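Side-chain contacts in tetratricopeptide repeat protein (Parabacteroides merdae ATCC 43184, PDB 4R7S), which is of unknown function but, as a tetratricopeptide repeat protein built of stacked helix pairs, probably serves as a scaffold for binding partner proteins: residues I178-R183 with M197-K202; D160-I165 with A184-M189; K202-S207 with V215-I220; Y12-V15 with V21-E24; I50-G55 with Y85-E90. One frame throughout, in Å; residues are numbered along the deposited sequence. Where two conformers were deposited one is given.

How the interactions relate
From the N terminus, interaction 4 closes the short turn between helices 2-16 and 20-33. Interaction 5 follows and closes a loop of 29 intervening residues, joining the end of helix 40-52 to the end of helix 75-87. The two touch where Glu24 meets Gln51 and Gln54. The other three lie further along. Interaction 2 links helices 159-172 and 178-189, and interaction 1 links 178-189 to 193-206. Their segments alternate along the chain, so these two contacts cross. None nests; the others follow in series. Interaction 3 then ties helix 193-206 to 211-223 and shares Lys202 with interaction 1. Interactions 1 and 4 lie on opposite sides of the chain's centre, with centres about 40 Å apart.

Interaction 1. Residues I178-R183 with M197-K202; sequences ILYEGR and MADIEK. With EDO (1,2-ethanediol), chain G.
Arg183 of helix 178-189 runs its side chain past Asp199 OD2 of helix 193-206 and grips the carboxylate side-on. The two segments run antiparallel, as neighbouring helices do in a tetratricopeptide repeat array, with axes 8.7 Å apart. Along the arginine, CB and CG both lie 3.4 Å from Asp199 OD2, and CD a little farther. A bend at chi3 (70°) brings the guanidinium edge-on to the carboxylate. NE donates to Asp199 OD2 at 2.8 Å and NH2 to Asp199 OD1 at 2.7 Å. Both bonds are nearly straight, use the syn lone pairs and lie in the guanidinium plane. The flat groups are 9° from coplanar. NH1 turns elsewhere, to Asn167 OD1. Tyr180 stands beside the pair, its CD2 edge 3.7 Å from Asp199 OD1. Lys202 lays CG over one face of that ring, toward the rim, and CD comes 3.8 Å from Tyr180 CE2. The tyrosine hydroxyl is bonded to Pro174 O. Glu201 OE2 accepts a hydrogen bond from O2 of an ethanediol, probably from the crystallisation liquor. The chemistry is that of a two-point salt bridge at a buried aspartate. Each carboxylate oxygen has its own N-H, which probably favours the ionised form and fixes the group's rotation.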
# COMPACT_ATOMS: atom_id res chain seq x y z
N ILE A 178 -9.32 -3.32 -11.65
CA ILE A 178 -9.21 -2.99 -10.22
C ILE A 178 -10.22 -1.88 -9.79
O ILE A 178 -10.50 -1.71 -8.60
CB ILE A 178 -7.74 -2.63 -9.86
CG1 ILE A 178 -7.39 -2.98 -8.42
CG2 ILE A 178 -7.36 -1.19 -10.21
CD1 ILE A 178 -7.42 -4.52 -8.08
N LEU A 179 -10.75 -1.15 -10.77
CA LEU A 179 -11.76 -0.13 -10.51
C LEU A 179 -13.10 -0.80 -10.18
O LEU A 179 -13.85 -0.29 -9.35
CB LEU A 179 -11.92 0.81 -11.72
CG LEU A 179 -10.72 1.67 -12.11
CD1 LEU A 179 -10.99 2.36 -13.43
CD2 LEU A 179 -10.39 2.69 -11.03
N TYR A 180 -13.39 -1.95 -10.82
CA TYR A 180 -14.62 -2.71 -10.60
C TYR A 180 -14.63 -3.31 -9.20
O TYR A 180 -15.69 -3.47 -8.61
CB TYR A 180 -14.78 -3.81 -11.65
CG TYR A 180 -15.08 -3.31 -13.04
CD1 TYR A 180 -14.06 -2.93 -13.90
CD2 TYR A 180 -16.39 -3.29 -13.53
CE1 TYR A 180 -14.32 -2.49 -15.20
CE2 TYR A 180 -16.66 -2.87 -14.83
CZ TYR A 180 -15.63 -2.46 -15.66
OH TYR A 180 -15.87 -2.03 -16.95
N GLU A 181 -13.44 -3.60 -8.66
CA GLU A 181 -13.21 -4.11 -7.30
C GLU A 181 -13.56 -3.03 -6.26
O GLU A 181 -14.14 -3.34 -5.21
CB GLU A 181 -11.77 -4.59 -7.12
CG GLU A 181 -11.45 -5.87 -7.90
CD GLU A 181 -10.36 -6.77 -7.32
OE1 GLU A 181 -9.85 -6.46 -6.22
OE2 GLU A 181 -10.03 -7.78 -7.98
N GLY A 182 -13.21 -1.79 -6.57
CA GLY A 182 -13.51 -0.64 -5.73
C GLY A 182 -14.99 -0.32 -5.75
O GLY A 182 -15.62 -0.15 -4.70
N ARG A 183 -15.58 -0.31 -6.96
CA ARG A 183 -17.01 -0.06 -7.12
C ARG A 183 -17.83 -1.17 -6.47
O ARG A 183 -18.83 -0.85 -5.81
CB ARG A 183 -17.41 0.11 -8.60
CG ARG A 183 -18.81 0.69 -8.73
CD ARG A 183 -19.13 1.14 -10.14
NE ARG A 183 -19.28 -0.01 -11.01
CZ ARG A 183 -19.50 0.07 -12.31
NH1 ARG A 183 -19.61 1.26 -12.89
NH2 ARG A 183 -19.61 -1.03 -13.04
N MSE A 197 -22.32 -8.02 -7.09
CA MSE A 197 -22.01 -9.32 -7.71
C MSE A 197 -21.81 -9.20 -9.21
O MSE A 197 -20.98 -9.91 -9.76
CB MSE A 197 -23.09 -10.36 -7.43
CG MSE A 197 -23.01 -10.94 -6.02
SE MSE A 197 -21.31 -11.86 -5.62
CE MSE A 197 -20.84 -12.66 -7.61
N ALA A 198 -22.57 -8.29 -9.87
CA ALA A 198 -22.44 -8.03 -11.29
C ALA A 198 -21.02 -7.57 -11.57
O ALA A 198 -20.36 -8.13 -12.45
CB ALA A 198 -23.46 -6.99 -11.73
N ASP A 199 -20.51 -6.59 -10.78
CA ASP A 199 -19.13 -6.07 -10.88
C ASP A 199 -18.11 -7.15 -10.56
O ASP A 199 -17.13 -7.28 -11.30
CB ASP A 199 -18.91 -4.87 -9.95
CG ASP A 199 -19.26 -3.52 -10.55
OD1 ASP A 199 -19.59 -3.45 -11.75
OD2 ASP A 199 -19.19 -2.52 -9.82
N ILE A 200 -18.36 -7.95 -9.49
CA ILE A 200 -17.48 -9.05 -9.08
C ILE A 200 -17.36 -10.10 -10.21
O ILE A 200 -16.25 -10.53 -10.53
CB ILE A 200 -17.97 -9.64 -7.75
CG1 ILE A 200 -17.69 -8.65 -6.59
CG2 ILE A 200 -17.33 -11.03 -7.46
CD1 ILE A 200 -18.31 -9.03 -5.24
N GLU A 201 -18.48 -10.44 -10.84
CA GLU A 201 -18.58 -11.40 -11.94
C GLU A 201 -17.74 -10.95 -13.13
O GLU A 201 -17.17 -11.79 -13.83
CB GLU A 201 -20.06 -11.56 -12.35
CG GLU A 201 -20.34 -12.60 -13.44
CD GLU A 201 -19.92 -14.03 -13.15
OE1 GLU A 201 -20.05 -14.49 -11.99
OE2 GLU A 201 -19.47 -14.71 -14.11
N LYS A 202 -17.68 -9.63 -13.37
CA LYS A 202 -16.94 -9.05 -14.47
C LYS A 202 -15.44 -9.30 -14.29
O LYS A 202 -14.78 -9.71 -15.23
CB LYS A 202 -17.26 -7.54 -14.63
CG LYS A 202 -16.71 -6.94 -15.92
CD LYS A 202 -17.71 -6.04 -16.62
CE LYS A 202 -17.23 -5.63 -18.01
NZ LYS A 202 -17.21 -6.76 -18.98
C1 EDO G . -22.66 -14.06 -16.97
O1 EDO G . -22.44 -12.65 -17.07
C2 EDO G . -21.38 -14.85 -17.29
O2 EDO G . -20.26 -14.35 -16.58

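Interaction 2. Residues D160-I165 with A184-M189; sequences DESERI and ADLYFM
Glu163 and Tyr187 meet because their first torsions send both side chains into the gap between helices. Glu163 CG is anti to its own N (chi1 -177°) and the chain runs on extended; Tyr187 CG lies anti to its carbonyl carbon (chi1 -73°). The helices, 159-172 and 178-189, are antiparallel neighbours in the tetratricopeptide repeat stack, with segment axes 10.4 Å apart. Tyr187 OH donates to the anti lone pair of Glu163 OE2, 2.8 Å away. The carboxylate meets the ring at its edge, near the ring plane, and the two flat groups stand almost perpendicular. Arg195 NE adds a weak bond to the same hydroxyl. An alanine in place of Glu163 would probably leave the tyrosine hydroxyl without its acceptor here and open a gap beside the ring edge. Beside this bond, Leu186 packs on the backbone and CB of Glu163. Its CD2 lies 3.5 Å from Glu163 N and 3.7 Å from Glu163 CB. Both methyls also touch Ser162, CD1 the more closely. The serine OG is already bonded to Ala150 O on helix 143-156. There Leu186 CD1 comes 3.6 Å from Ser162 OG.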
# COMPACT_ATOMS: atom_id res chain seq x y z
N ASP A 160 -23.42 8.14 -3.18
CA ASP A 160 -23.77 8.63 -4.51
C ASP A 160 -22.62 9.37 -5.14
O ASP A 160 -22.43 9.29 -6.37
CB ASP A 160 -25.01 9.53 -4.46
CG ASP A 160 -26.30 8.81 -4.12
OD1 ASP A 160 -26.41 7.58 -4.42
OD2 ASP A 160 -27.23 9.48 -3.60
N GLU A 161 -21.85 10.11 -4.32
CA GLU A 161 -20.70 10.84 -4.84
C GLU A 161 -19.62 9.82 -5.23
O GLU A 161 -19.09 9.86 -6.34
CB GLU A 161 -20.21 11.89 -3.81
CG GLU A 161 -19.14 12.87 -4.31
CD GLU A 161 -19.24 13.51 -5.69
OE1 GLU A 161 -20.26 13.32 -6.39
OE2 GLU A 161 -18.25 14.18 -6.08
N SER A 162 -19.40 8.84 -4.34
CA SER A 162 -18.46 7.77 -4.56
C SER A 162 -18.80 7.01 -5.86
O SER A 162 -17.91 6.72 -6.67
CB SER A 162 -18.47 6.84 -3.36
OG SER A 162 -17.47 5.85 -3.52
N GLU A 163 -20.09 6.69 -6.04
CA GLU A 163 -20.56 5.95 -7.21
C GLU A 163 -20.36 6.76 -8.47
O GLU A 163 -19.95 6.21 -9.49
CB GLU A 163 -22.03 5.55 -7.03
CG GLU A 163 -22.54 4.71 -8.19
CD GLU A 163 -24.03 4.46 -8.26
OE1 GLU A 163 -24.83 5.28 -7.76
OE2 GLU A 163 -24.40 3.44 -8.87
N ARG A 164 -20.63 8.09 -8.41
CA ARG A 164 -20.43 8.96 -9.56
C ARG A 164 -18.96 8.92 -10.03
O ARG A 164 -18.72 8.78 -11.23
CB ARG A 164 -20.84 10.40 -9.20
CG ARG A 164 -20.85 11.34 -10.39
CD ARG A 164 -20.81 12.81 -9.99
NE ARG A 164 -19.67 13.16 -9.13
CZ ARG A 164 -18.43 13.37 -9.54
NH1 ARG A 164 -18.11 13.23 -10.83
NH2 ARG A 164 -17.48 13.71 -8.67
N ILE A 165 -18.00 8.98 -9.07
CA ILE A 165 -16.56 8.97 -9.36
C ILE A 165 -16.15 7.63 -9.99
O ILE A 165 -15.49 7.63 -11.02
CB ILE A 165 -15.71 9.30 -8.11
CG1 ILE A 165 -16.09 10.68 -7.55
CG2 ILE A 165 -14.20 9.20 -8.45
CD1 ILE A 165 -15.60 10.99 -6.13
N ALA A 184 -17.42 -2.46 -6.63
CA ALA A 184 -18.14 -3.59 -6.00
C ALA A 184 -18.16 -3.41 -4.47
O ALA A 184 -19.20 -3.62 -3.86
CB ALA A 184 -17.50 -4.93 -6.37
N ASP A 185 -17.04 -2.98 -3.88
CA ASP A 185 -16.92 -2.77 -2.44
C ASP A 185 -17.87 -1.67 -2.00
O ASP A 185 -18.47 -1.78 -0.92
CB ASP A 185 -15.47 -2.46 -2.02
CG ASP A 185 -15.27 -2.54 -0.51
OD1 ASP A 185 -15.45 -3.64 0.05
OD2 ASP A 185 -14.99 -1.48 0.11
N LEU A 186 -18.02 -0.63 -2.83
CA LEU A 186 -18.94 0.47 -2.56
C LEU A 186 -20.37 -0.05 -2.58
O LEU A 186 -21.15 0.28 -1.68
CB LEU A 186 -18.79 1.60 -3.59
CG LEU A 186 -19.96 2.58 -3.67
CD1 LEU A 186 -20.00 3.50 -2.47
CD2 LEU A 186 -19.86 3.39 -4.90
N TYR A 187 -20.72 -0.88 -3.59
CA TYR A 187 -22.06 -1.43 -3.71
C TYR A 187 -22.39 -2.33 -2.51
O TYR A 187 -23.49 -2.25 -1.97
CB TYR A 187 -22.24 -2.17 -5.03
CG TYR A 187 -22.34 -1.25 -6.23
CD1 TYR A 187 -23.02 -0.03 -6.14
CD2 TYR A 187 -21.85 -1.64 -7.47
CE1 TYR A 187 -23.16 0.80 -7.26
CE2 TYR A 187 -21.99 -0.82 -8.60
CZ TYR A 187 -22.64 0.41 -8.48
OH TYR A 187 -22.78 1.21 -9.59
N PHE A 188 -21.41 -3.11 -2.03
CA PHE A 188 -21.63 -3.96 -0.87
C PHE A 188 -21.89 -3.09 0.35
O PHE A 188 -22.86 -3.34 1.06
CB PHE A 188 -20.46 -4.90 -0.63
CG PHE A 188 -20.52 -5.68 0.67
CD1 PHE A 188 -21.33 -6.80 0.78
CD2 PHE A 188 -19.72 -5.32 1.75
CE1 PHE A 188 -21.35 -7.54 1.96
CE2 PHE A 188 -19.77 -6.05 2.94
CZ PHE A 188 -20.58 -7.16 3.04
N MSE A 189 -21.06 -2.04 0.57
CA MSE A 189 -21.26 -1.14 1.71
C MSE A 189 -22.59 -0.39 1.63
O MSE A 189 -23.04 0.16 2.62
CB MSE A 189 -20.12 -0.15 1.84
CG MSE A 189 -18.85 -0.78 2.33
SE MSE A 189 -17.47 0.57 2.63
CE MSE A 189 -18.33 1.58 4.20

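Interaction 3. Residues K202-S207 with V215-I220; sequences KVFTES and VLRGKI
The guanidinium of Arg217 lies flat on the ring of Phe204, and this one pair makes the whole contact between segments 202-207 and 215-220. The fit is tight at the stack. Planes are only 12° apart and the group centres 3.7 Å apart. Arg217 NH1 sits over the middle of the ring, and Phe204 CZ in turn sits over the middle of the guanidinium, 3.4 Å from Arg217 CZ. Arg217 NH2 also reaches the ring, 3.5 Å from Phe204 CE2. The two side chains approach from opposite directions. The arginine starts with CG anti to its backbone N (chi1 -164°) and bends at chi3, which lays its flat end on the ring. Away from the stack the two segments stand apart: their nearest CA atoms, of Phe204 and Arg217, are 10.3 Å apart. This is a surface contact, and both residues remain partly exposed. Tyr214 meets the phenyl ring edge-to-face, while Asp233 takes Arg217 NE in a salt bridge. The stack is thus a cation-pi pair joining consecutive helices of the repeat array. Asp233 probably balances the charge of the guanidinium, while the aromatic face probably stabilises it through the cation-pi contact.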
# COMPACT_ATOMS: atom_id res chain seq x y z
N LYS A 202 -17.68 -9.63 -13.37
CA LYS A 202 -16.94 -9.05 -14.47
C LYS A 202 -15.44 -9.30 -14.29
O LYS A 202 -14.78 -9.71 -15.23
CB LYS A 202 -17.26 -7.54 -14.63
CG LYS A 202 -16.71 -6.94 -15.92
CD LYS A 202 -17.71 -6.04 -16.62
CE LYS A 202 -17.23 -5.63 -18.01
NZ LYS A 202 -17.21 -6.76 -18.98
N VAL A 203 -14.93 -9.09 -13.08
CA VAL A 203 -13.51 -9.25 -12.74
C VAL A 203 -13.13 -10.73 -12.83
O VAL A 203 -12.07 -11.07 -13.37
CB VAL A 203 -13.20 -8.68 -11.34
CG1 VAL A 203 -11.70 -8.69 -11.07
CG2 VAL A 203 -13.77 -7.28 -11.20
N PHE A 204 -13.98 -11.61 -12.28
CA PHE A 204 -13.75 -13.04 -12.28
C PHE A 204 -13.72 -13.59 -13.68
O PHE A 204 -12.90 -14.45 -13.95
CB PHE A 204 -14.81 -13.77 -11.44
CG PHE A 204 -14.42 -13.98 -9.99
CD1 PHE A 204 -14.69 -13.02 -9.03
CD2 PHE A 204 -13.80 -15.16 -9.58
CE1 PHE A 204 -14.33 -13.21 -7.70
CE2 PHE A 204 -13.45 -15.36 -8.25
CZ PHE A 204 -13.71 -14.37 -7.31
N THR A 205 -14.57 -13.05 -14.59
CA THR A 205 -14.65 -13.53 -15.97
C THR A 205 -13.48 -13.04 -16.84
O THR A 205 -12.98 -13.81 -17.67
CB THR A 205 -16.01 -13.11 -16.58
OG1 THR A 205 -17.06 -13.46 -15.67
CG2 THR A 205 -16.29 -13.76 -17.95
N GLU A 206 -13.04 -11.79 -16.64
CA GLU A 206 -12.05 -11.12 -17.48
C GLU A 206 -10.64 -11.00 -16.92
O GLU A 206 -9.75 -10.60 -17.66
CB GLU A 206 -12.55 -9.70 -17.78
CG GLU A 206 -13.90 -9.62 -18.47
CD GLU A 206 -13.92 -9.77 -19.98
OE1 GLU A 206 -12.84 -9.94 -20.60
OE2 GLU A 206 -15.03 -9.72 -20.54
N SER A 207 -10.44 -11.26 -15.63
CA SER A 207 -9.14 -11.03 -15.00
C SER A 207 -8.86 -12.07 -13.87
O SER A 207 -9.46 -13.15 -13.86
CB SER A 207 -9.12 -9.58 -14.47
OG SER A 207 -8.00 -9.21 -13.68
N VAL A 215 -12.86 -12.33 -0.43
CA VAL A 215 -13.51 -12.02 0.86
C VAL A 215 -14.87 -11.36 0.57
O VAL A 215 -15.88 -11.79 1.12
CB VAL A 215 -12.63 -11.15 1.80
CG1 VAL A 215 -13.44 -10.55 2.95
CG2 VAL A 215 -11.45 -11.94 2.33
N LEU A 216 -14.88 -10.35 -0.33
CA LEU A 216 -16.06 -9.61 -0.76
C LEU A 216 -17.13 -10.56 -1.33
O LEU A 216 -18.28 -10.51 -0.87
CB LEU A 216 -15.71 -8.52 -1.79
CG LEU A 216 -16.82 -7.47 -2.01
CD1 LEU A 216 -17.19 -6.73 -0.71
CD2 LEU A 216 -16.46 -6.49 -3.10
N ARG A 217 -16.76 -11.45 -2.27
CA ARG A 217 -17.70 -12.44 -2.78
C ARG A 217 -18.16 -13.42 -1.67
O ARG A 217 -19.33 -13.83 -1.64
CB ARG A 217 -17.11 -13.23 -3.96
CG ARG A 217 -18.21 -13.96 -4.73
CD ARG A 217 -17.71 -14.53 -6.03
NE ARG A 217 -16.80 -15.63 -5.80
CZ ARG A 217 -16.37 -16.44 -6.75
NH1 ARG A 217 -16.76 -16.26 -8.01
NH2 ARG A 217 -15.55 -17.44 -6.47
N GLY A 218 -17.26 -13.77 -0.76
CA GLY A 218 -17.57 -14.67 0.35
C GLY A 218 -18.59 -14.07 1.30
O GLY A 218 -19.55 -14.74 1.72
N LYS A 219 -18.41 -12.77 1.60
CA LYS A 219 -19.28 -12.00 2.49
C LYS A 219 -20.68 -11.88 1.90
O LYS A 219 -21.67 -11.94 2.65
CB LYS A 219 -18.69 -10.63 2.75
CG LYS A 219 -17.66 -10.62 3.87
CD LYS A 219 -17.41 -9.19 4.27
CE LYS A 219 -16.13 -9.00 5.04
NZ LYS A 219 -15.53 -7.67 4.72
N ILE A 220 -20.77 -11.75 0.56
CA ILE A 220 -22.05 -11.65 -0.14
C ILE A 220 -22.70 -13.01 -0.12
O ILE A 220 -23.87 -13.11 0.28
CB ILE A 220 -21.92 -11.06 -1.57
CG1 ILE A 220 -21.68 -9.54 -1.50
CG2 ILE A 220 -23.16 -11.39 -2.41
CD1 ILE A 220 -20.90 -8.96 -2.69

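Interaction 4. Residues Y12-V15 with V21-E24; sequences YDFV and VSAE
Helices 2-16 and 20-33 come close where the backbones of Phe14 and Ala23 pass each other, their CA atoms 5.0 Å apart. The two form a helical hairpin, as in the helix pair of a tetratricopeptide repeat, and segments 12-15 and 21-24 lie within a tetratricopeptide repeat region. Such a close approach is probably helped by the small side chains of Ser22 and Ala23. Phe14 extends across the gap with CG anti to its carbonyl carbon (chi1 -79°), which lays its ring against the start of the second helix. Ser22 sets CB over the centre of that ring in a CH-pi contact. The carbon is 3.4 Å from the Phe14 ring centroid and only 2° off the ring normal, so it touches all six ring atoms about equally. The serine OG points past the ring rather than onto it. At the base of the phenylalanine, Phe14 CB lies 3.6 Å from Ala23 N and 3.7 Å from Ala23 CB. The alanine therefore packs against the root of the aromatic side chain. Ile50 of helix 40-52 touches both Val15 and Ala23, bringing the next helix against this hairpin. On that flank a single methyl closes the contact: Val15 CG2 rests 3.6 Å from Ala23 CB.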
# COMPACT_ATOMS: atom_id res chain seq x y z
N TYR A 12 25.53 -4.03 -5.70
CA TYR A 12 24.74 -3.71 -6.89
C TYR A 12 24.54 -4.94 -7.78
O TYR A 12 23.40 -5.24 -8.16
CB TYR A 12 25.41 -2.59 -7.72
CG TYR A 12 25.49 -1.24 -7.03
CD1 TYR A 12 24.48 -0.81 -6.18
CD2 TYR A 12 26.52 -0.35 -7.33
CE1 TYR A 12 24.51 0.46 -5.60
CE2 TYR A 12 26.55 0.93 -6.77
CZ TYR A 12 25.55 1.32 -5.90
OH TYR A 12 25.58 2.56 -5.33
N ASP A 13 25.66 -5.65 -8.11
CA ASP A 13 25.58 -6.84 -8.95
C ASP A 13 24.69 -7.91 -8.28
O ASP A 13 23.91 -8.56 -8.99
CB ASP A 13 26.97 -7.40 -9.29
CG ASP A 13 27.73 -6.65 -10.38
OD1 ASP A 13 27.07 -6.13 -11.33
OD2 ASP A 13 28.99 -6.63 -10.32
N PHE A 14 24.77 -8.06 -6.92
CA PHE A 14 23.94 -9.03 -6.18
C PHE A 14 22.45 -8.62 -6.19
O PHE A 14 21.57 -9.50 -6.20
CB PHE A 14 24.41 -9.21 -4.74
CG PHE A 14 25.62 -10.09 -4.50
CD1 PHE A 14 25.68 -11.38 -5.05
CD2 PHE A 14 26.64 -9.69 -3.64
CE1 PHE A 14 26.79 -12.20 -4.81
CE2 PHE A 14 27.75 -10.51 -3.41
CZ PHE A 14 27.81 -11.77 -3.98
N VAL A 15 22.17 -7.31 -6.16
CA VAL A 15 20.80 -6.81 -6.23
C VAL A 15 20.26 -7.14 -7.63
O VAL A 15 19.13 -7.60 -7.77
CB VAL A 15 20.72 -5.30 -5.89
CG1 VAL A 15 19.41 -4.67 -6.39
CG2 VAL A 15 20.90 -5.05 -4.40
N VAL A 21 20.45 -11.55 0.10
CA VAL A 21 21.19 -11.99 1.29
C VAL A 21 22.64 -11.55 1.14
O VAL A 21 23.19 -10.92 2.05
CB VAL A 21 21.05 -13.54 1.52
CG1 VAL A 21 22.06 -14.07 2.55
CG2 VAL A 21 19.62 -13.91 1.91
N SER A 22 23.23 -11.82 -0.04
CA SER A 22 24.59 -11.43 -0.33
C SER A 22 24.71 -9.91 -0.51
O SER A 22 25.66 -9.33 0.01
CB SER A 22 25.09 -12.16 -1.57
OG SER A 22 25.07 -13.56 -1.40
N ALA A 23 23.74 -9.27 -1.18
CA ALA A 23 23.76 -7.81 -1.34
C ALA A 23 23.82 -7.10 0.03
O ALA A 23 24.67 -6.23 0.22
CB ALA A 23 22.55 -7.34 -2.14
N GLU A 24 22.99 -7.57 1.01
CA GLU A 24 22.95 -7.11 2.41
C GLU A 24 24.33 -7.20 3.08
O GLU A 24 24.76 -6.23 3.72
CB GLU A 24 21.94 -7.95 3.21
CG GLU A 24 21.97 -7.69 4.70
CD GLU A 24 20.69 -8.02 5.43
OE1 GLU A 24 19.75 -8.51 4.76
OE2 GLU A 24 20.62 -7.79 6.66

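Interaction 5. Residues I50-G55 with Y85-E90; sequences IQRRQG and YTELGE
Arg52 NE and NH2 both donate to one oxygen, OE1 of Glu87. The distances are 3.0 Å for Arg52 NE to Glu87 OE1 and 3.1 Å for Arg52 NH2 to Glu87 OE1. Both bonds are bent, with N-H...O angles of 147° and 140°. The oxygen lies at the guanidinium edge, near its plane, and the carboxylate is turned 31° from that plane. NE meets OE1 nearly along the C-O axis, whereas NH2 uses the anti lone pair. Both chains reach out at length: Arg52 is extended from CG to NE, and Glu87 beyond CG, so they bridge CA atoms 10.1 Å apart. A leucine at Arg52 would probably leave the Glu87 carboxylate without its charged mate and loosen the tie between the two helix ends. In the next shell, Ser83 OG takes a bond from Arg52 NH2 and helps to hold the guanidinium. Glu87 also rests on Leu57 of helix 57-68. Next along each chain, the helix ends in a Schellman motif, closed by Gly55 and by Gly89, both with positive phi. The arrangement is a surface salt bridge between the ends of helices 40-52 and 75-87, two helices of a tetratricopeptide repeat array.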
# COMPACT_ATOMS: atom_id res chain seq x y z
N ILE A 50 16.75 -3.42 0.79
CA ILE A 50 17.17 -4.82 0.61
C ILE A 50 16.61 -5.69 1.77
O ILE A 50 16.08 -6.78 1.52
CB ILE A 50 18.71 -4.90 0.50
CG1 ILE A 50 19.19 -4.33 -0.85
CG2 ILE A 50 19.23 -6.32 0.74
CD1 ILE A 50 20.61 -3.94 -0.87
N GLN A 51 16.71 -5.17 3.01
CA GLN A 51 16.21 -5.81 4.22
C GLN A 51 14.68 -5.90 4.20
O GLN A 51 14.14 -6.94 4.58
CB GLN A 51 16.68 -5.07 5.48
CG GLN A 51 18.18 -5.25 5.73
CD GLN A 51 18.63 -4.53 6.98
OE1 GLN A 51 18.23 -3.40 7.26
NE2 GLN A 51 19.49 -5.17 7.74
N ARG A 52 14.00 -4.84 3.74
CA ARG A 52 12.53 -4.81 3.64
C ARG A 52 12.03 -5.84 2.61
O ARG A 52 11.06 -6.54 2.88
CB ARG A 52 12.04 -3.39 3.26
CG ARG A 52 10.53 -3.21 3.41
CD ARG A 52 10.04 -1.98 2.69
NE ARG A 52 8.62 -1.76 2.97
CZ ARG A 52 7.90 -0.73 2.55
NH1 ARG A 52 8.45 0.22 1.81
NH2 ARG A 52 6.61 -0.65 2.86
N ARG A 53 12.72 -5.94 1.45
CA ARG A 53 12.37 -6.88 0.38
C ARG A 53 12.62 -8.35 0.80
O ARG A 53 12.24 -9.26 0.06
CB ARG A 53 13.14 -6.55 -0.89
CG ARG A 53 12.59 -5.35 -1.66
CD ARG A 53 13.47 -5.02 -2.84
NE ARG A 53 13.58 -6.14 -3.78
CZ ARG A 53 14.54 -6.27 -4.69
NH1 ARG A 53 15.50 -5.36 -4.80
NH2 ARG A 53 14.55 -7.32 -5.50
N GLN A 54 13.23 -8.58 1.98
CA GLN A 54 13.47 -9.89 2.56
C GLN A 54 12.47 -10.20 3.67
O GLN A 54 12.43 -11.33 4.18
CB GLN A 54 14.88 -9.96 3.14
CG GLN A 54 15.94 -10.40 2.14
CD GLN A 54 17.29 -10.34 2.80
OE1 GLN A 54 17.76 -11.31 3.42
NE2 GLN A 54 17.90 -9.18 2.77
N GLY A 55 11.68 -9.18 4.04
CA GLY A 55 10.69 -9.28 5.11
C GLY A 55 11.26 -8.97 6.47
O GLY A 55 10.55 -9.06 7.47
N TYR A 85 6.58 2.09 7.91
CA TYR A 85 5.76 2.30 9.11
C TYR A 85 4.33 1.85 8.87
O TYR A 85 3.73 1.23 9.74
CB TYR A 85 5.80 3.77 9.56
CG TYR A 85 6.97 4.14 10.44
CD1 TYR A 85 7.40 3.30 11.46
CD2 TYR A 85 7.62 5.36 10.29
CE1 TYR A 85 8.46 3.65 12.29
CE2 TYR A 85 8.66 5.74 11.14
CZ TYR A 85 9.08 4.88 12.14
OH TYR A 85 10.12 5.22 12.97
N THR A 86 3.79 2.16 7.68
CA THR A 86 2.45 1.81 7.25
C THR A 86 2.31 0.28 7.24
O THR A 86 1.33 -0.24 7.78
CB THR A 86 2.14 2.46 5.88
OG1 THR A 86 2.14 3.88 6.06
CG2 THR A 86 0.78 2.05 5.33
N GLU A 87 3.33 -0.43 6.69
CA GLU A 87 3.38 -1.89 6.61
C GLU A 87 3.45 -2.50 8.03
O GLU A 87 2.91 -3.58 8.26
CB GLU A 87 4.58 -2.32 5.76
CG GLU A 87 4.45 -3.74 5.22
CD GLU A 87 5.64 -4.33 4.50
OE1 GLU A 87 6.40 -3.56 3.86
OE2 GLU A 87 5.77 -5.58 4.50
N LEU A 88 4.09 -1.78 8.98
CA LEU A 88 4.19 -2.22 10.37
C LEU A 88 2.96 -1.80 11.19
O LEU A 88 2.88 -2.12 12.38
CB LEU A 88 5.45 -1.66 11.04
CG LEU A 88 6.82 -2.10 10.54
CD1 LEU A 88 7.91 -1.21 11.13
CD2 LEU A 88 7.09 -3.56 10.90
N GLY A 89 2.03 -1.08 10.56
CA GLY A 89 0.82 -0.58 11.23
C GLY A 89 1.07 0.56 12.21
O GLY A 89 0.21 0.87 13.04
N GLU A 90 2.28 1.17 12.13
CA GLU A 90 2.71 2.32 12.92
C GLU A 90 2.22 3.60 12.20
O GLU A 90 3.00 4.34 11.60
CB GLU A 90 4.24 2.29 13.10
CG GLU A 90 4.72 1.33 14.17
CD GLU A 90 4.33 1.78 15.57
OE1 GLU A 90 5.00 2.69 16.11
OE2 GLU A 90 3.31 1.27 16.09